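Local coordinates for protein aminomethyltransferase (Bartonella henselae, PDB 3GIR) that belongs to the aminomethyltransferase (glycine cleavage T-protein) family, pairing a large folate-binding-type domain with a smaller C-terminal barrel domain, at residues F153-L156 against E157-F161; D266-P269 against D270-P273; W360-E363 against G364-V367; S379-S382 against L383-E387. All coordinates share one frame; numbering follows the deposited sequence. Where two conformers were deposited one is given.

The four contacts are local ones, spaced in series along the chain and spanning its two family regions. Interactions 1 and 2 fall in the folate-binding-type region, with centres about 20 Å apart and nearest atoms about 10 Å apart. Interactions 3 and 4 belong to the C-terminal barrel region and touch directly. The turn that leads into strand 366-371 pairs with the end of strand 374-381, where V380 O lies 2.8 Å from G364 N and T365 O lies 2.9 Å from V380 N, both probable hydrogen bonds. Interaction 2 approaches interaction 4 to about 8 Å between nearest atoms. None of the four interactions includes L238, D240 or V243, which form the sodium ion site.

Interaction 1: F153-L156 against E157-F161; sequences FAEL and EKRAF
F153 meets E157 one turn further along helix 149-159, where the usual i to i+4 backbone bonds are joined by side-chain contacts of the same spacing. The E157 carboxylate comes obliquely to the F153 ring, its OE1 3.4 Å from F153 CE2, with the two planes inclined at 59°. The F153 side chain also packs on V167 and A169 of strand 166-169. A154 O accepts the amide of K158 and also takes a bond from a water, which donates to E157 OE2 as well and so ties that carboxylate to the backbone. E155 makes a salt bridge along the helix. Its CG stands anti to the backbone N (chi1 -180°) and the chain then bends at chi2, which brings the carboxylate round to R159 while OE1 reaches K158 NZ through a second water. L156 faces inward onto V167, A101 and L119, and its O receives A160 N at 2.9 Å. R159 is held further by A101 O and L120 O, which fix the guanidinium between neighbouring elements. In the salt bridge itself, R159 NE lies 2.7 Å from E155 OE2, meeting its anti lone pair from within the guanidinium plane.

Interaction 2: D266-P269 against D270-P273; sequences DITP and DTTP
T268 and T271 bond to each other twice across a tight bend, and D270 N adds a third bond to T268 OG1. The straightest bond runs from T268 N to T271 OG1, 2.9 Å long with an N-H...O angle of 170°. In return, T271 N donates to T268 O at 3.0 Å, approaching from above the carbonyl plane and not on a lone pair. The third bond uses the other threonine hydroxyl: D270 N gives its hydrogen to T268 OG1 at 3.0 Å, along a more bent path. Each hydroxyl oxygen therefore accepts a backbone amide from the far half of the bend, and the two N-H groups at its start and near its tip are both satisfied by side chains.

Both threonines turn OG1 in between their own N and carbonyl carbon (chi1 74° for T268 and 60° for T271), which swings the oxygens over the backbone. The methyl of T271 is left alongside T268, with CG2 3.8 Å from T268 OG1. Beside this polar core, I267 crosses T271 at about a right angle and brings its CB to 3.7 Å from T271 OG1.

Further out, I267 and T271 both pack on Y355 of strand 349-356, and T271 is joined through its backbone to I126 of strand 126-136. D266, just before, is held by a salt bridge to R255 and by the hydroxyls of T339 and S340. The whole is a type I beta turn from T268 to T271, opened by an ST turn at T268.

Interaction 3: W360-E363 against G364-V367; sequences WKVE and GTEV
V362 O is gripped twice by T365, once by the amide and once by the hydroxyl. T365 OG1 donates to V362 O at 2.7 Å, and T365 N reaches the same V362 O at 3.0 Å. The hydroxyl can share the acceptor because OG1 sits beside its own backbone N (chi1 -61°), so both donors face one carbonyl. The hydroxyl has a second partner: a water donates to T365 OG1 at 2.8 Å and accepts from V362 N, closing a small ring that joins both backbone polar atoms of V362 to one side chain.

The amide bond defines a type II beta turn from V362 to T365. G364 takes the third position with a positive phi of 97°, where a CB would run against the carbonyl oxygen of E363, so a residue with no side chain fits this place.

The methyl of T365 comes obliquely to the indole of W360, with T365 CG2 3.6 Å from W360 CD1 and the two side chains crossing at about a right angle. The same W360 CD1 meets V367 CG1 at 3.9 Å. The indole thus brings its pyrrole CD1 to the apolar parts of T365, in the turn, and V367, on the strand that follows.

This turn leads from the loop after strand 349-356 into strand 366-371, an outermost strand of the six-stranded antiparallel sheet. G364, T365 and V367 pair through their backbones with V380 and L378 of strand 374-381, while W360 and V367 share I335 of strand 334-344.

Interaction 4: S379-S382 against L383-E387; sequences SVHS and LPFVE
The rings of H381 and F385 form an offset stack just where strand 374-381 of the C-terminal barrel domain gives way to the following loop. F385 CE2 lies over one face of the imidazole, displaced toward its rim and 3.6 Å from H381 ND1. The planes are inclined at 25° and the centroids are 4.9 Å apart, so the overlap is partial. S382 O sits over a face of the phenyl ring. At the imidazole edge, H381 ND1 donates to this S382 O at 2.7 Å, nearly in the ring plane and on a lone pair of the oxygen. That bond fixes the rotation of the imidazole and shows that ND1 bears a hydrogen here.

H381 directs CG anti to its backbone N (chi1 -166°), which lays the ring along the chain toward S382. F385 comes back to it because the backbone reverses between them. The peptide bond before P384 is cis, and the angles of L383 and P384 are those of a type VIb turn that carries the chain round from S382 to F385.

F385 is buried. It packs on V351 of strand 349-356 and meets the ring of F347 edge-to-face, while H381 rests on K314 of strand 309-315 and pairs through its backbone with G312. The stack thus bridges the strand and the loop that leaves it. Spanning the mouth of the turn, one water donates to P384 O at 2.6 Å and hydrogen-bonds with S382 OG at 2.8 Å.

Interaction 1: F153-L156 against E157-F161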
loop_
_atom_site.group_PDB
_atom_site.type_symbol
_atom_site.label_atom_id
_atom_site.label_comp_id
_atom_site.label_asym_id
_atom_site.label_seq_id
_atom_site.Cartn_x
_atom_site.Cartn_y
_atom_site.Cartn_z
ATOM N N PHE A 153 4.422 10.400 -11.934
ATOM C CA PHE A 153 5.644 10.970 -12.468
ATOM C C PHE A 153 5.355 12.273 -13.236
ATOM O O PHE A 153 6.003 13.290 -12.992
ATOM C CB PHE A 153 6.386 10.001 -13.354
ATOM C CG PHE A 153 7.690 10.578 -13.902
ATOM C CD1 PHE A 153 8.835 10.613 -13.107
ATOM C CD2 PHE A 153 7.724 11.095 -15.154
ATOM C CE1 PHE A 153 10.009 11.152 -13.628
ATOM C CE2 PHE A 153 8.897 11.650 -15.652
ATOM C CZ PHE A 153 10.000 11.650 -14.888
ATOM N N ALA A 154 4.326 12.273 -14.072
ATOM C CA ALA A 154 4.024 13.488 -14.853
ATOM C C ALA A 154 3.646 14.662 -13.941
ATOM O O ALA A 154 4.100 15.789 -14.153
ATOM C CB ALA A 154 2.964 13.184 -15.864
ATOM N N GLU A 155 2.871 14.380 -12.912
ATOM C CA GLU A 155 2.438 15.402 -12.002
ATOM C C GLU A 155 3.575 15.907 -11.110
ATOM O O GLU A 155 3.718 17.138 -10.877
ATOM C CB GLU A 155 1.233 14.948 -11.184
ATOM C CG GLU A 155 0.744 16.023 -10.204
ATOM C CD GLU A 155 0.170 17.299 -10.905
ATOM O OE1 GLU A 155 -0.319 17.185 -12.066
ATOM O OE2 GLU A 155 0.290 18.381 -10.254
ATOM N N LEU A 156 4.447 15.002 -10.654
ATOM C CA LEU A 156 5.593 15.439 -9.853
ATOM C C LEU A 156 6.526 16.349 -10.657
ATOM O O LEU A 156 7.006 17.326 -10.164
ATOM C CB LEU A 156 6.345 14.186 -9.337
ATOM C CG LEU A 156 5.656 13.482 -8.155
ATOM C CD1 LEU A 156 6.228 12.069 -7.948
ATOM C CD2 LEU A 156 5.777 14.214 -6.825
ATOM N N GLU A 157 6.736 15.976 -11.913
ATOM C CA GLU A 157 7.573 16.739 -12.861
ATOM C C GLU A 157 7.001 18.151 -13.040
ATOM O O GLU A 157 7.734 19.144 -13.020
ATOM C CB GLU A 157 7.580 16.029 -14.211
ATOM C CG GLU A 157 8.801 16.029 -14.915
ATOM C CD GLU A 157 8.774 15.187 -16.197
ATOM O OE1 GLU A 157 9.871 14.769 -16.547
ATOM O OE2 GLU A 157 7.690 14.975 -16.843
ATOM N N LYS A 158 5.680 18.286 -13.158
ATOM C CA LYS A 158 5.099 19.618 -13.258
ATOM C C LYS A 158 5.240 20.396 -11.959
ATOM O O LYS A 158 5.496 21.575 -11.966
ATOM C CB LYS A 158 3.615 19.558 -13.662
ATOM C CG LYS A 158 3.341 18.942 -15.032
ATOM C CD LYS A 158 1.839 18.783 -15.232
ATOM C CE LYS A 158 1.598 18.065 -16.527
ATOM N NZ LYS A 158 0.211 17.506 -16.689
ATOM N N ARG A 159 5.026 19.771 -10.810
ATOM C CA ARG A 159 5.211 20.484 -9.520
ATOM C C ARG A 159 6.672 20.866 -9.248
ATOM O O ARG A 159 6.950 21.751 -8.402
ATOM C CB ARG A 159 4.630 19.622 -8.355
ATOM C CG ARG A 159 3.114 19.464 -8.441
ATOM C CD ARG A 159 2.475 18.630 -7.316
ATOM N NE ARG A 159 1.107 18.317 -7.697
ATOM C CZ ARG A 159 0.178 17.805 -6.917
ATOM N NH1 ARG A 159 0.411 17.574 -5.622
ATOM N NH2 ARG A 159 -0.974 17.524 -7.484
ATOM N N ALA A 160 7.597 20.189 -9.931
ATOM C CA ALA A 160 9.014 20.498 -9.872
ATOM C C ALA A 160 9.467 21.605 -10.822
ATOM O O ALA A 160 10.618 22.011 -10.756
ATOM C CB ALA A 160 9.864 19.226 -10.100
ATOM N N PHE A 161 8.579 22.080 -11.681
ATOM C CA PHE A 161 8.987 23.104 -12.691
ATOM C C PHE A 161 9.733 24.286 -12.052
ATOM O O PHE A 161 10.764 24.749 -12.573
ATOM C CB PHE A 161 7.781 23.664 -13.411
ATOM C CG PHE A 161 7.227 22.819 -14.524
ATOM C CD1 PHE A 161 7.950 21.808 -15.150
ATOM C CD2 PHE A 161 5.923 23.023 -14.916
ATOM C CE1 PHE A 161 7.377 21.083 -16.209
ATOM C CE2 PHE A 161 5.405 22.300 -15.976
ATOM C CZ PHE A 161 6.103 21.355 -16.564
HETATM O O HOH W 1 5.045 16.212 -16.798
HETATM O O HOH W 2 -0.261 15.911 -14.511
#

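Interaction 2: D266-P269 against D270-P273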
loop_
_atom_site.group_PDB
_atom_site.type_symbol
_atom_site.label_atom_id
_atom_site.label_comp_id
_atom_site.label_asym_id
_atom_site.label_seq_id
_atom_site.Cartn_x
_atom_site.Cartn_y
_atom_site.Cartn_z
ATOM N N ASP A 266 -10.084 1.546 -2.175
ATOM C CA ASP A 266 -10.468 2.239 -0.958
ATOM C C ASP A 266 -10.204 3.710 -0.901
ATOM O O ASP A 266 -10.722 4.383 -0.030
ATOM C CB ASP A 266 -9.752 1.593 0.212
ATOM C CG ASP A 266 -9.789 0.087 0.126
ATOM O OD1 ASP A 266 -10.895 -0.535 0.098
ATOM O OD2 ASP A 266 -8.671 -0.477 0.019
ATOM N N ILE A 267 -9.286 4.185 -1.728
ATOM C CA ILE A 267 -8.992 5.598 -1.874
ATOM C C ILE A 267 -8.895 5.864 -3.356
ATOM O O ILE A 267 -8.377 5.015 -4.105
ATOM C CB ILE A 267 -7.762 6.023 -1.098
ATOM C CG1 ILE A 267 -6.557 5.114 -1.357
ATOM C CG2 ILE A 267 -8.093 6.035 0.423
ATOM C CD1 ILE A 267 -5.266 5.545 -0.587
ATOM N N THR A 268 -9.323 7.052 -3.763
ATOM C CA THR A 268 -9.353 7.434 -5.152
ATOM C C THR A 268 -9.217 8.970 -5.189
ATOM O O THR A 268 -9.243 9.634 -4.140
ATOM C CB THR A 268 -10.670 7.038 -5.818
ATOM O OG1 THR A 268 -11.669 7.933 -5.347
ATOM C CG2 THR A 268 -11.101 5.604 -5.504
ATOM N N PRO A 269 -9.061 9.537 -6.384
ATOM C CA PRO A 269 -9.026 11.003 -6.457
ATOM C C PRO A 269 -10.304 11.695 -6.031
ATOM O O PRO A 269 -10.285 12.913 -5.844
ATOM C CB PRO A 269 -8.752 11.252 -7.945
ATOM C CG PRO A 269 -8.112 10.075 -8.376
ATOM C CD PRO A 269 -8.795 8.942 -7.668
ATOM N N ASP A 270 -11.362 10.919 -5.793
ATOM C CA ASP A 270 -12.616 11.425 -5.217
ATOM C C ASP A 270 -12.734 11.358 -3.683
ATOM O O ASP A 270 -13.754 11.780 -3.099
ATOM C CB ASP A 270 -13.804 10.759 -5.939
ATOM C CG ASP A 270 -13.910 11.213 -7.403
ATOM O OD1 ASP A 270 -13.728 12.420 -7.677
ATOM O OD2 ASP A 270 -14.147 10.361 -8.279
ATOM N N THR A 271 -11.727 10.800 -2.988
ATOM C CA THR A 271 -11.730 10.682 -1.570
ATOM C C THR A 271 -10.590 11.519 -1.037
ATOM O O THR A 271 -9.426 11.332 -1.407
ATOM C CB THR A 271 -11.480 9.174 -1.128
ATOM O OG1 THR A 271 -10.210 8.694 -1.601
ATOM C CG2 THR A 271 -12.586 8.214 -1.638
ATOM N N THR A 272 -10.895 12.461 -0.174
ATOM C CA THR A 272 -9.893 13.184 0.557
ATOM C C THR A 272 -9.343 12.345 1.700
ATOM O O THR A 272 -9.957 11.342 2.052
ATOM C CB THR A 272 -10.462 14.470 1.141
ATOM O OG1 THR A 272 -11.351 14.160 2.228
ATOM C CG2 THR A 272 -11.127 15.307 0.088
ATOM N N PRO A 273 -8.211 12.752 2.317
ATOM C CA PRO A 273 -7.739 11.995 3.448
ATOM C C PRO A 273 -8.714 12.055 4.627
ATOM O O PRO A 273 -8.696 11.168 5.460
ATOM C CB PRO A 273 -6.394 12.664 3.825
ATOM C CG PRO A 273 -5.946 13.225 2.536
ATOM C CD PRO A 273 -7.217 13.743 1.874
#

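Interaction 3: W360-E363 against G364-V367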
loop_
_atom_site.group_PDB
_atom_site.type_symbol
_atom_site.label_atom_id
_atom_site.label_comp_id
_atom_site.label_asym_id
_atom_site.label_seq_id
_atom_site.Cartn_x
_atom_site.Cartn_y
_atom_site.Cartn_z
ATOM N N TRP A 360 -23.434 6.467 10.271
ATOM C CA TRP A 360 -23.350 5.035 10.394
ATOM C C TRP A 360 -21.977 4.546 10.778
ATOM O O TRP A 360 -21.745 3.327 10.786
ATOM C CB TRP A 360 -23.708 4.389 9.057
ATOM C CG TRP A 360 -25.265 4.275 8.784
ATOM C CD1 TRP A 360 -26.041 3.193 9.021
ATOM C CD2 TRP A 360 -26.091 5.278 8.271
ATOM N NE1 TRP A 360 -27.346 3.489 8.729
ATOM C CE2 TRP A 360 -27.400 4.761 8.228
ATOM C CE3 TRP A 360 -25.880 6.588 7.870
ATOM C CZ2 TRP A 360 -28.493 5.513 7.784
ATOM C CZ3 TRP A 360 -26.966 7.340 7.399
ATOM C CH2 TRP A 360 -28.257 6.769 7.340
ATOM N N LYS A 361 -21.054 5.461 11.068
ATOM C CA LYS A 361 -19.643 5.000 11.245
ATOM C C LYS A 361 -19.343 4.417 12.607
ATOM O O LYS A 361 -18.260 3.841 12.814
ATOM C CB LYS A 361 -18.667 6.090 10.843
ATOM C CG LYS A 361 -18.366 7.078 11.909
ATOM C CD LYS A 361 -17.113 7.862 11.514
ATOM C CE LYS A 361 -16.913 9.058 12.375
ATOM N NZ LYS A 361 -15.735 9.804 11.846
ATOM N N VAL A 362 -20.273 4.447 13.562
ATOM C CA VAL A 362 -19.980 3.866 14.863
ATOM C C VAL A 362 -19.762 2.359 14.802
ATOM O O VAL A 362 -20.546 1.610 14.209
ATOM C CB VAL A 362 -21.080 4.201 15.940
ATOM C CG1 VAL A 362 -20.845 3.488 17.248
ATOM C CG2 VAL A 362 -21.119 5.695 16.127
ATOM N N GLU A 363 -18.694 1.893 15.456
ATOM C CA GLU A 363 -18.399 0.478 15.577
ATOM C C GLU A 363 -19.608 -0.318 15.980
ATOM O O GLU A 363 -20.228 0.023 16.981
ATOM C CB GLU A 363 -17.308 0.246 16.654
ATOM C CG GLU A 363 -16.759 -1.135 16.657
ATOM C CD GLU A 363 -15.576 -1.289 17.625
ATOM O OE1 GLU A 363 -14.995 -0.246 17.995
ATOM O OE2 GLU A 363 -15.258 -2.430 18.006
ATOM N N GLY A 364 -19.958 -1.377 15.244
ATOM C CA GLY A 364 -21.106 -2.212 15.508
ATOM C C GLY A 364 -22.343 -1.888 14.713
ATOM O O GLY A 364 -23.252 -2.694 14.669
ATOM N N THR A 365 -22.346 -0.737 14.049
ATOM C CA THR A 365 -23.531 -0.294 13.263
ATOM C C THR A 365 -23.828 -1.360 12.174
ATOM O O THR A 365 -22.938 -1.736 11.438
ATOM C CB THR A 365 -23.359 1.026 12.648
ATOM O OG1 THR A 365 -23.143 2.032 13.683
ATOM C CG2 THR A 365 -24.553 1.438 11.811
ATOM N N GLU A 366 -25.068 -1.799 12.121
ATOM C CA GLU A 366 -25.576 -2.661 11.010
ATOM C C GLU A 366 -25.833 -1.853 9.735
ATOM O O GLU A 366 -26.583 -0.862 9.723
ATOM C CB GLU A 366 -26.874 -3.364 11.411
ATOM C CG GLU A 366 -26.774 -4.258 12.572
ATOM C CD GLU A 366 -28.099 -4.972 12.924
ATOM O OE1 GLU A 366 -29.228 -4.447 12.684
ATOM O OE2 GLU A 366 -27.971 -6.084 13.426
ATOM N N VAL A 367 -25.281 -2.404 8.629
ATOM C CA VAL A 367 -25.603 -1.978 7.268
ATOM C C VAL A 367 -25.903 -3.230 6.496
ATOM O O VAL A 367 -25.676 -4.331 6.958
ATOM C CB VAL A 367 -24.507 -1.120 6.610
ATOM C CG1 VAL A 367 -24.238 0.189 7.422
ATOM C CG2 VAL A 367 -23.184 -1.865 6.455
HETATM O O HOH W 3 -23.453 4.772 13.799
#

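Interaction 4: S379-S382 against L383-E387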
loop_
_atom_site.group_PDB
_atom_site.type_symbol
_atom_site.label_atom_id
_atom_site.label_comp_id
_atom_site.label_asym_id
_atom_site.label_seq_id
_atom_site.Cartn_x
_atom_site.Cartn_y
_atom_site.Cartn_z
ATOM N N SER A 379 -21.538 -5.587 9.861
ATOM C CA SER A 379 -21.421 -4.601 10.909
ATOM C C SER A 379 -20.133 -3.808 10.719
ATOM O O SER A 379 -19.064 -4.340 10.313
ATOM C CB SER A 379 -21.465 -5.305 12.284
ATOM O OG SER A 379 -20.407 -6.257 12.403
ATOM N N VAL A 380 -20.210 -2.540 11.037
ATOM C CA VAL A 380 -19.040 -1.701 10.979
ATOM C C VAL A 380 -18.074 -2.210 12.052
ATOM O O VAL A 380 -18.466 -2.551 13.144
ATOM C CB VAL A 380 -19.396 -0.221 11.246
ATOM C CG1 VAL A 380 -18.109 0.633 11.485
ATOM C CG2 VAL A 380 -20.332 0.339 10.132
ATOM N N HIS A 381 -16.800 -2.361 11.699
ATOM C CA HIS A 381 -15.826 -3.118 12.479
ATOM C C HIS A 381 -14.540 -2.310 12.554
ATOM O O HIS A 381 -14.120 -1.654 11.609
ATOM C CB HIS A 381 -15.556 -4.500 11.886
ATOM C CG HIS A 381 -14.825 -5.462 12.778
ATOM N ND1 HIS A 381 -13.454 -5.399 13.011
ATOM C CD2 HIS A 381 -15.269 -6.542 13.447
ATOM C CE1 HIS A 381 -13.115 -6.391 13.822
ATOM N NE2 HIS A 381 -14.191 -7.097 14.105
ATOM N N SER A 382 -13.879 -2.388 13.732
ATOM C CA SER A 382 -12.556 -1.797 13.894
ATOM C C SER A 382 -11.515 -2.369 12.925
ATOM O O SER A 382 -11.626 -3.514 12.528
ATOM C CB SER A 382 -12.055 -1.990 15.350
ATOM O OG SER A 382 -11.960 -3.343 15.659
ATOM N N LEU A 383 -10.545 -1.535 12.589
ATOM C CA LEU A 383 -9.381 -1.984 11.811
ATOM C C LEU A 383 -8.138 -1.777 12.663
ATOM O O LEU A 383 -8.116 -0.841 13.474
ATOM C CB LEU A 383 -9.302 -1.186 10.551
ATOM C CG LEU A 383 -10.439 -1.365 9.522
ATOM C CD1 LEU A 383 -10.277 -0.278 8.428
ATOM C CD2 LEU A 383 -10.440 -2.825 9.015
ATOM N N PRO A 384 -7.117 -2.631 12.510
ATOM C CA PRO A 384 -7.104 -3.790 11.628
ATOM C C PRO A 384 -7.918 -4.944 12.188
ATOM O O PRO A 384 -8.241 -5.014 13.382
ATOM C CB PRO A 384 -5.628 -4.177 11.553
ATOM C CG PRO A 384 -5.117 -3.728 12.896
ATOM C CD PRO A 384 -5.901 -2.559 13.347
ATOM N N PHE A 385 -8.230 -5.907 11.330
ATOM C CA PHE A 385 -8.875 -7.114 11.755
ATOM C C PHE A 385 -7.958 -8.047 12.506
ATOM O O PHE A 385 -8.419 -8.862 13.343
ATOM C CB PHE A 385 -9.422 -7.866 10.540
ATOM C CG PHE A 385 -10.610 -7.211 9.865
ATOM C CD1 PHE A 385 -10.464 -6.423 8.697
ATOM C CD2 PHE A 385 -11.887 -7.396 10.378
ATOM C CE1 PHE A 385 -11.575 -5.850 8.064
ATOM C CE2 PHE A 385 -12.978 -6.852 9.725
ATOM C CZ PHE A 385 -12.814 -6.034 8.623
ATOM N N VAL A 386 -6.684 -8.058 12.107
ATOM C CA VAL A 386 -5.674 -8.916 12.685
ATOM C C VAL A 386 -4.574 -8.009 13.256
ATOM O O VAL A 386 -4.142 -7.042 12.650
ATOM C CB VAL A 386 -5.126 -9.915 11.583
ATOM C CG1 VAL A 386 -3.917 -10.681 12.118
ATOM C CG2 VAL A 386 -6.232 -10.853 11.097
ATOM N N GLU A 387 -4.059 -8.399 14.424
ATOM C CA GLU A 387 -3.087 -7.631 15.150
ATOM C C GLU A 387 -1.800 -7.443 14.331
ATOM O O GLU A 387 -1.322 -8.401 13.748
ATOM C CB GLU A 387 -2.710 -8.402 16.420
ATOM C CG GLU A 387 -2.070 -7.557 17.533
ATOM C CD GLU A 387 -1.498 -8.429 18.685
ATOM O OE1 GLU A 387 -1.871 -9.629 18.806
ATOM O OE2 GLU A 387 -0.656 -7.903 19.447
HETATM O O HOH W 4 -9.190 -3.759 15.445
#